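Local coordinates for protein phage terminase large subunit (Thermus phage P7426, PDB 7KS4) that probably acts as the ATP-driven motor and endonuclease that packages viral DNA into empty capsids, represented here by its N-terminal ATPase domain with partly bound ADP, at residues T74-Q77 against A78-I81; S162-S165 against E166-P170; M238-R241 against L242-D246. All blocks are in the same frame, centred on the assembly; numbering follows the deposited sequence.

Contact 1. Residues T74-Q77 against A78-I81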
loop_
_atom_site.group_PDB
_atom_site.type_symbol
_atom_site.label_atom_id
_atom_site.label_comp_id
_atom_site.label_asym_id
_atom_site.label_seq_id
_atom_site.Cartn_x
_atom_site.Cartn_y
_atom_site.Cartn_z
ATOM N N THR A 74 -13.588 -0.400 -3.535
ATOM C CA THR A 74 -14.244 -0.265 -4.828
ATOM C C THR A 74 -13.191 -0.224 -5.926
ATOM O O THR A 74 -12.011 0.029 -5.671
ATOM C CB THR A 74 -15.085 1.009 -4.907
ATOM O OG1 THR A 74 -14.231 2.149 -4.738
ATOM C CG2 THR A 74 -16.172 1.014 -3.830
ATOM N N TYR A 75 -13.635 -0.453 -7.164
ATOM C CA TYR A 75 -12.717 -0.370 -8.295
ATOM C C TYR A 75 -12.239 1.061 -8.515
ATOM O O TYR A 75 -11.067 1.284 -8.839
ATOM C CB TYR A 75 -13.377 -0.918 -9.561
ATOM C CG TYR A 75 -13.147 -2.399 -9.753
ATOM C CD1 TYR A 75 -11.857 -2.906 -9.867
ATOM C CD2 TYR A 75 -14.210 -3.291 -9.823
ATOM C CE1 TYR A 75 -11.629 -4.254 -10.040
ATOM C CE2 TYR A 75 -13.987 -4.649 -9.997
ATOM C CZ TYR A 75 -12.692 -5.121 -10.104
ATOM O OH TYR A 75 -12.447 -6.464 -10.277
ATOM N N ASP A 76 -13.126 2.041 -8.338
ATOM C CA ASP A 76 -12.721 3.436 -8.487
ATOM C C ASP A 76 -11.633 3.800 -7.483
ATOM O O ASP A 76 -10.729 4.588 -7.792
ATOM C CB ASP A 76 -13.930 4.357 -8.327
ATOM C CG ASP A 76 -14.919 4.230 -9.471
ATOM O OD1 ASP A 76 -14.482 4.046 -10.628
ATOM O OD2 ASP A 76 -16.136 4.315 -9.213
ATOM N N GLN A 77 -11.703 3.240 -6.275
ATOM C CA GLN A 77 -10.649 3.486 -5.297
ATOM C C GLN A 77 -9.373 2.737 -5.668
ATOM O O GLN A 77 -8.271 3.281 -5.538
ATOM C CB GLN A 77 -11.120 3.084 -3.899
ATOM C CG GLN A 77 -10.132 3.432 -2.788
ATOM C CD GLN A 77 -9.901 4.927 -2.653
ATOM O OE1 GLN A 77 -10.783 5.732 -2.962
ATOM N NE2 GLN A 77 -8.711 5.306 -2.188
ATOM N N ALA A 78 -9.498 1.492 -6.130
ATOM C CA ALA A 78 -8.317 0.733 -6.520
ATOM C C ALA A 78 -7.610 1.372 -7.706
ATOM O O ALA A 78 -6.385 1.251 -7.828
ATOM C CB ALA A 78 -8.706 -0.704 -6.853
ATOM N N GLU A 79 -8.360 2.045 -8.584
ATOM C CA GLU A 79 -7.774 2.699 -9.749
ATOM C C GLU A 79 -6.769 3.772 -9.364
ATOM O O GLU A 79 -5.905 4.115 -10.177
ATOM C CB GLU A 79 -8.867 3.331 -10.616
ATOM C CG GLU A 79 -9.674 2.342 -11.443
ATOM C CD GLU A 79 -10.923 2.965 -12.052
ATOM O OE1 GLU A 79 -10.950 4.205 -12.227
ATOM O OE2 GLU A 79 -11.879 2.214 -12.348
ATOM N N ILE A 80 -6.867 4.319 -8.152
ATOM C CA ILE A 80 -5.971 5.403 -7.760
ATOM C C ILE A 80 -4.537 4.896 -7.706
ATOM O O ILE A 80 -3.664 5.371 -8.441
ATOM C CB ILE A 80 -6.408 6.011 -6.417
ATOM C CG1 ILE A 80 -7.805 6.620 -6.556
ATOM C CG2 ILE A 80 -5.410 7.079 -5.962
ATOM C CD1 ILE A 80 -8.404 7.080 -5.252
ATOM N N ILE A 81 -4.271 3.920 -6.838
ATOM C CA ILE A 81 -2.918 3.385 -6.749
ATOM C C ILE A 81 -2.539 2.690 -8.050
ATOM O O ILE A 81 -1.421 2.858 -8.550
ATOM C CB ILE A 81 -2.791 2.449 -5.534
ATOM C CG1 ILE A 81 -2.863 3.270 -4.245
ATOM C CG2 ILE A 81 -1.483 1.652 -5.587
ATOM C CD1 ILE A 81 -2.922 2.433 -2.974
HETATM O O HOH W 1 -10.868 6.075 -9.910
HETATM O O HOH W 2 -5.852 2.839 -4.504
#

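Contact 2. Residues S162-S165 against E166-P170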
loop_
_atom_site.group_PDB
_atom_site.type_symbol
_atom_site.label_atom_id
_atom_site.label_comp_id
_atom_site.label_asym_id
_atom_site.label_seq_id
_atom_site.Cartn_x
_atom_site.Cartn_y
_atom_site.Cartn_z
ATOM N N SER A 162 -13.098 -10.707 6.101
ATOM C CA SER A 162 -13.169 -11.968 5.372
ATOM C C SER A 162 -12.373 -11.910 4.074
ATOM O O SER A 162 -11.776 -12.911 3.659
ATOM C CB SER A 162 -14.626 -12.322 5.081
ATOM O OG SER A 162 -15.261 -11.292 4.346
ATOM N N VAL A 163 -12.366 -10.758 3.404
ATOM C CA VAL A 163 -11.536 -10.619 2.211
ATOM C C VAL A 163 -10.082 -10.916 2.554
ATOM O O VAL A 163 -9.397 -11.657 1.838
ATOM C CB VAL A 163 -11.712 -9.220 1.591
ATOM C CG1 VAL A 163 -10.842 -9.063 0.348
ATOM C CG2 VAL A 163 -13.178 -8.976 1.229
ATOM N N TRP A 164 -9.597 -10.376 3.673
ATOM C CA TRP A 164 -8.233 -10.671 4.096
ATOM C C TRP A 164 -8.082 -12.141 4.479
ATOM O O TRP A 164 -7.260 -12.867 3.906
ATOM C CB TRP A 164 -7.830 -9.771 5.271
ATOM C CG TRP A 164 -6.552 -10.232 5.895
ATOM C CD1 TRP A 164 -6.420 -10.993 7.019
ATOM C CD2 TRP A 164 -5.225 -10.004 5.406
ATOM N NE1 TRP A 164 -5.096 -11.243 7.267
ATOM C CE2 TRP A 164 -4.339 -10.647 6.291
ATOM C CE3 TRP A 164 -4.698 -9.320 4.304
ATOM C CZ2 TRP A 164 -2.961 -10.622 6.114
ATOM C CZ3 TRP A 164 -3.334 -9.296 4.132
ATOM C CH2 TRP A 164 -2.475 -9.941 5.032
ATOM N N SER A 165 -8.882 -12.604 5.448
ATOM C CA SER A 165 -8.633 -13.917 6.041
ATOM C C SER A 165 -8.764 -15.033 5.014
ATOM O O SER A 165 -8.003 -16.007 5.042
ATOM C CB SER A 165 -9.592 -14.163 7.210
ATOM O OG SER A 165 -10.934 -14.203 6.768
ATOM N N GLU A 166 -9.727 -14.917 4.105
ATOM C CA GLU A 166 -10.053 -16.009 3.200
ATOM C C GLU A 166 -9.450 -15.846 1.810
ATOM O O GLU A 166 -9.023 -16.837 1.210
ATOM C CB GLU A 166 -11.576 -16.143 3.092
ATOM C CG GLU A 166 -12.256 -16.426 4.438
ATOM C CD GLU A 166 -13.772 -16.423 4.353
ATOM O OE1 GLU A 166 -14.310 -16.232 3.241
ATOM O OE2 GLU A 166 -14.429 -16.617 5.400
ATOM N N ALA A 167 -9.380 -14.623 1.286
ATOM C CA ALA A 167 -9.036 -14.420 -0.116
ATOM C C ALA A 167 -7.637 -13.865 -0.347
ATOM O O ALA A 167 -7.157 -13.930 -1.485
ATOM C CB ALA A 167 -10.056 -13.484 -0.777
ATOM N N ILE A 168 -6.971 -13.325 0.677
ATOM C CA ILE A 168 -5.667 -12.692 0.479
ATOM C C ILE A 168 -4.595 -13.413 1.288
ATOM O O ILE A 168 -3.613 -13.904 0.725
ATOM C CB ILE A 168 -5.733 -11.197 0.838
ATOM C CG1 ILE A 168 -6.704 -10.491 -0.103
ATOM C CG2 ILE A 168 -4.354 -10.541 0.745
ATOM C CD1 ILE A 168 -7.290 -9.249 0.485
ATOM N N GLU A 169 -4.780 -13.503 2.603
ATOM C CA GLU A 169 -3.731 -14.061 3.452
ATOM C C GLU A 169 -3.289 -15.461 3.044
ATOM O O GLU A 169 -2.075 -15.726 3.082
ATOM C CB GLU A 169 -4.195 -14.055 4.912
ATOM C CG GLU A 169 -3.097 -14.392 5.928
ATOM C CD GLU A 169 -2.881 -15.892 6.097
ATOM O OE1 GLU A 169 -3.807 -16.671 5.776
ATOM O OE2 GLU A 169 -1.784 -16.295 6.543
ATOM N N PRO A 170 -4.177 -16.391 2.675
ATOM C CA PRO A 170 -3.693 -17.745 2.349
ATOM C C PRO A 170 -2.701 -17.766 1.203
ATOM O O PRO A 170 -1.674 -18.448 1.295
ATOM C CB PRO A 170 -4.984 -18.508 2.008
ATOM C CG PRO A 170 -6.086 -17.721 2.670
ATOM C CD PRO A 170 -5.644 -16.293 2.587
#

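Contact 3. Residues M238-R241 against L242-D246. With SO4 (sulfate ion), chain H.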
loop_
_atom_site.group_PDB
_atom_site.type_symbol
_atom_site.label_atom_id
_atom_site.label_comp_id
_atom_site.label_asym_id
_atom_site.label_seq_id
_atom_site.Cartn_x
_atom_site.Cartn_y
_atom_site.Cartn_z
ATOM N N MET A 238 -8.045 22.042 12.056
ATOM C CA MET A 238 -8.771 22.301 13.293
ATOM C C MET A 238 -9.992 23.175 13.038
ATOM O O MET A 238 -11.052 22.967 13.639
ATOM C CB MET A 238 -7.837 22.954 14.317
ATOM C CG MET A 238 -6.702 22.045 14.804
ATOM S SD MET A 238 -7.336 20.507 15.525
ATOM C CE MET A 238 -5.840 19.631 15.974
ATOM N N GLU A 239 -9.869 24.150 12.136
ATOM C CA GLU A 239 -10.964 25.081 11.902
ATOM C C GLU A 239 -12.092 24.453 11.091
ATOM O O GLU A 239 -13.206 24.992 11.081
ATOM C CB GLU A 239 -10.421 26.343 11.226
ATOM C CG GLU A 239 -9.516 27.143 12.154
ATOM C CD GLU A 239 -9.032 28.460 11.565
ATOM O OE1 GLU A 239 -9.588 28.909 10.535
ATOM O OE2 GLU A 239 -8.096 29.045 12.150
ATOM N N ARG A 240 -11.844 23.311 10.443
ATOM C CA ARG A 240 -12.925 22.567 9.803
ATOM C C ARG A 240 -13.881 21.938 10.805
ATOM O O ARG A 240 -14.988 21.550 10.422
ATOM C CB ARG A 240 -12.382 21.450 8.918
ATOM C CG ARG A 240 -11.566 21.903 7.747
ATOM C CD ARG A 240 -11.406 20.772 6.742
ATOM N NE ARG A 240 -12.652 20.466 6.035
ATOM C CZ ARG A 240 -12.742 19.700 4.949
ATOM N NH1 ARG A 240 -11.659 19.150 4.422
ATOM N NH2 ARG A 240 -13.925 19.483 4.386
ATOM N N ARG A 241 -13.481 21.796 12.065
ATOM C CA ARG A 241 -14.378 21.181 13.036
ATOM C C ARG A 241 -15.669 21.967 13.214
ATOM O O ARG A 241 -16.615 21.434 13.809
ATOM C CB ARG A 241 -13.660 21.024 14.375
ATOM C CG ARG A 241 -12.485 20.056 14.309
ATOM C CD ARG A 241 -11.770 19.959 15.639
ATOM N NE ARG A 241 -11.117 21.215 16.002
ATOM C CZ ARG A 241 -10.509 21.436 17.168
ATOM N NH1 ARG A 241 -10.463 20.482 18.089
ATOM N NH2 ARG A 241 -9.943 22.608 17.413
ATOM N N LEU A 242 -15.735 23.207 12.713
ATOM C CA LEU A 242 -16.984 23.962 12.752
ATOM C C LEU A 242 -18.094 23.258 11.992
ATOM O O LEU A 242 -19.264 23.361 12.373
ATOM C CB LEU A 242 -16.798 25.364 12.162
ATOM C CG LEU A 242 -16.080 26.450 12.966
ATOM C CD1 LEU A 242 -16.418 27.817 12.377
ATOM C CD2 LEU A 242 -16.428 26.422 14.445
ATOM N N TYR A 243 -17.760 22.560 10.904
ATOM C CA TYR A 243 -18.781 21.978 10.047
ATOM C C TYR A 243 -18.561 20.499 9.758
ATOM O O TYR A 243 -19.328 19.917 8.984
ATOM C CB TYR A 243 -18.881 22.761 8.729
ATOM C CG TYR A 243 -17.631 22.788 7.874
ATOM C CD1 TYR A 243 -17.420 21.829 6.892
ATOM C CD2 TYR A 243 -16.681 23.796 8.020
ATOM C CE1 TYR A 243 -16.293 21.854 6.097
ATOM C CE2 TYR A 243 -15.552 23.832 7.227
ATOM C CZ TYR A 243 -15.363 22.856 6.264
ATOM O OH TYR A 243 -14.241 22.869 5.460
ATOM N N ILE A 244 -17.565 19.873 10.367
ATOM C CA ILE A 244 -17.300 18.446 10.205
ATOM C C ILE A 244 -17.616 17.760 11.526
ATOM O O ILE A 244 -17.135 18.213 12.573
ATOM C CB ILE A 244 -15.838 18.186 9.784
ATOM C CG1 ILE A 244 -15.662 18.542 8.304
ATOM C CG2 ILE A 244 -15.428 16.742 10.060
ATOM C CD1 ILE A 244 -14.268 18.312 7.755
ATOM N N PRO A 245 -18.400 16.676 11.535
ATOM C CA PRO A 245 -18.673 15.987 12.802
ATOM C C PRO A 245 -17.381 15.604 13.509
ATOM O O PRO A 245 -16.360 15.330 12.876
ATOM C CB PRO A 245 -19.473 14.746 12.379
ATOM C CG PRO A 245 -19.268 14.610 10.910
ATOM C CD PRO A 245 -19.026 15.989 10.391
ATOM N N ASP A 246 -17.437 15.574 14.842
ATOM C CA ASP A 246 -16.228 15.309 15.617
ATOM C C ASP A 246 -15.623 13.953 15.275
ATOM O O ASP A 246 -14.396 13.824 15.180
ATOM C CB ASP A 246 -16.524 15.383 17.111
ATOM C CG ASP A 246 -15.261 15.337 17.951
ATOM O OD1 ASP A 246 -14.268 15.997 17.579
ATOM O OD2 ASP A 246 -15.251 14.629 18.980
HETATM S S SO4 H . -12.212 16.702 1.565
HETATM O O1 SO4 H . -12.807 18.033 1.463
HETATM O O2 SO4 H . -11.239 16.519 0.494
HETATM O O3 SO4 H . -13.269 15.700 1.442
HETATM O O4 SO4 H . -11.534 16.546 2.850
HETATM O O HOH W 3 -11.406 17.628 17.999
#

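Contact 1. Residues T74-Q77 against A78-I81
Gln77 and Ile80 meet one turn apart on the first coils of helix 75-92, where the amide of Gln77 is touched by the tip of the isoleucine: CD1 of Ile80 lies 3.6 Å from NE2 of Gln77 and equally near its OE1. Gln77 reaches this place because its CG stands anti to the backbone N (chi1 -174°) and the chain then bends at chi2. Its NE2 is hydrogen-bonded to Asp154 of the predicted Walker B motif, so the amide pairs a polar bond at NE2 with a methyl contact from Ile80. The closely packed part also holds Ala78, buried against Ile70 and Ala72 of strand 67-72; Ile81, just beyond, rests on Ile70 and on Ala52 of helix 48-62. The helix is capped by Thr74, whose OG1 accepts from Gln77 N at 3.2 Å while Thr74 O accepts from Ala78 N at 2.9 Å. Glu79 N follows with a bond to Tyr75 O of 2.8 Å. Ile80 N donates to Gln77 O, and a water links that same oxygen to Ile81 N.

The solvent side is looser. Asp76 and Glu79 run side by side in the same direction, their carboxylate planes nearly perpendicular (89°), with OD1 of Asp76 3.6 Å from OE2 of Glu79. Another water donates to the backbone O of Asp76 at 2.6 Å and to OE1 of Glu79, tying the glutamate to the helix backbone.

The mutual repulsion of these two acidic groups may be partly offset by the N-terminal end of the helix. On the inner side, the bond to Asp154, a magnesium ligand in other structures of this protein, is consistent with Gln77 acting as a second-shell residue of the nucleotide site.

Contact 2. Residues S162-S165 against E166-P170
The carbonyl oxygen of Trp164 is gripped by two backbone donors. Glu169 N approaches within the carbonyl plane at 2.9 Å from Trp164 O, almost straight (N-H...O 171°), whereas Ile168 N stands above that plane in a longer bond. The five-residue reach to Glu169 marks the wider, pi-type turn in helix 161-175, which is kinked where Pro170 has no N-H to give to the preceding turn; CD of Pro170 instead packs 3.4 Å from Ser165 O.

The same turn brings side chains together around the indole. CG of Trp164, anti to the backbone N (chi1 169°), directs the ring toward the sheet, and Glu169 lays its CB over one face, 4.0 Å from the centroid of the five-membered ring of Trp164, a CH-pi contact. CG of Glu169 continues along the six-membered ring near CZ2. Ile168 crosses the indole at about a right angle, its CG2 3.7 Å from Trp164 CZ3, while its other branch carries CD1 to 3.6 Å from Val163 CG1.

Helix 161-175 is the connection of the beta-alpha-beta unit formed with strands 150-153 and 178-183. Trp164 touches Leu153 on the first and Ala179 and Ile181 on the second, and Ile168 touches Val151. The indole also meets Trp190 and, edge-to-face, Phe194 of helix 190-197, joining that helix to the sheet.

Contact 3. Residues M238-R241 against L242-D246
Packing against flat groups centres on Arg240, whose guanidinium has Ile244 CD1 over one face, 3.5 Å from CZ of Arg240. Tyr243 crosses the same side chain obliquely, the planes of its ring and the guanidinium 39° apart, and its hydroxyl OH lies 2.9 Å from Arg240 NE. With CG between the backbone N and the carbonyl carbon (chi1 61°), the tyrosine folds back over its own turn, so that Arg240 O sits over one ring face. In the neighbouring guanidinium, Met238 SD lies 3.7 Å above the plane of Arg241, over its centre, and Phe249 makes a cation-pi contact with Arg241.

The backbone bonds close the turn that follows helix 234-239. Tyr243 N donates to Arg240 O at 3.0 Å, and Ile244 N adds a weak bond to the same oxygen.

Side-chain polar bonds hold Arg241. Its NE meets Met238 O at 2.9 Å, in the carbonyl plane and on a lone pair, and Arg241 N donates to that oxygen too. A water accepts from Arg241 NH1 and donates weakly to OD1 of Asp246, whose OD2 forms a salt bridge with Arg250.

Ionic contact comes from a sulfate, probably a crystallisation ion: Arg240 NH1 donates to its O4 at 3.0 Å, with weak bonds from NH1 and NH2 to O1. Arg240 can thus bind an anion at this surface, about 7 Å from the side chain of the ADP-binding residue Gln45; whether it does so in the working motor is not established.

Overall arrangement
From the N terminus the chain reaches contact 1 at the start of helix 75-92, just after strand 67-72 and beside the nucleotide site. Contact 2 comes later, in helix 161-175, which connects strands 150-153 and 178-183 of the same sheet. Contact 3 is last, at the turn between helices 234-239 and 246-252. Each closes only a short local turn; the three follow in series, with no nesting or crossing. The centres of contacts 1 and 2 lie about 19 Å apart, and those of contacts 2 and 3 about 36 Å. Contacts 1 and 2 pack against the central sheet, while contact 3 belongs to the peripheral helices 234-239 and 246-252 near the end of this chain.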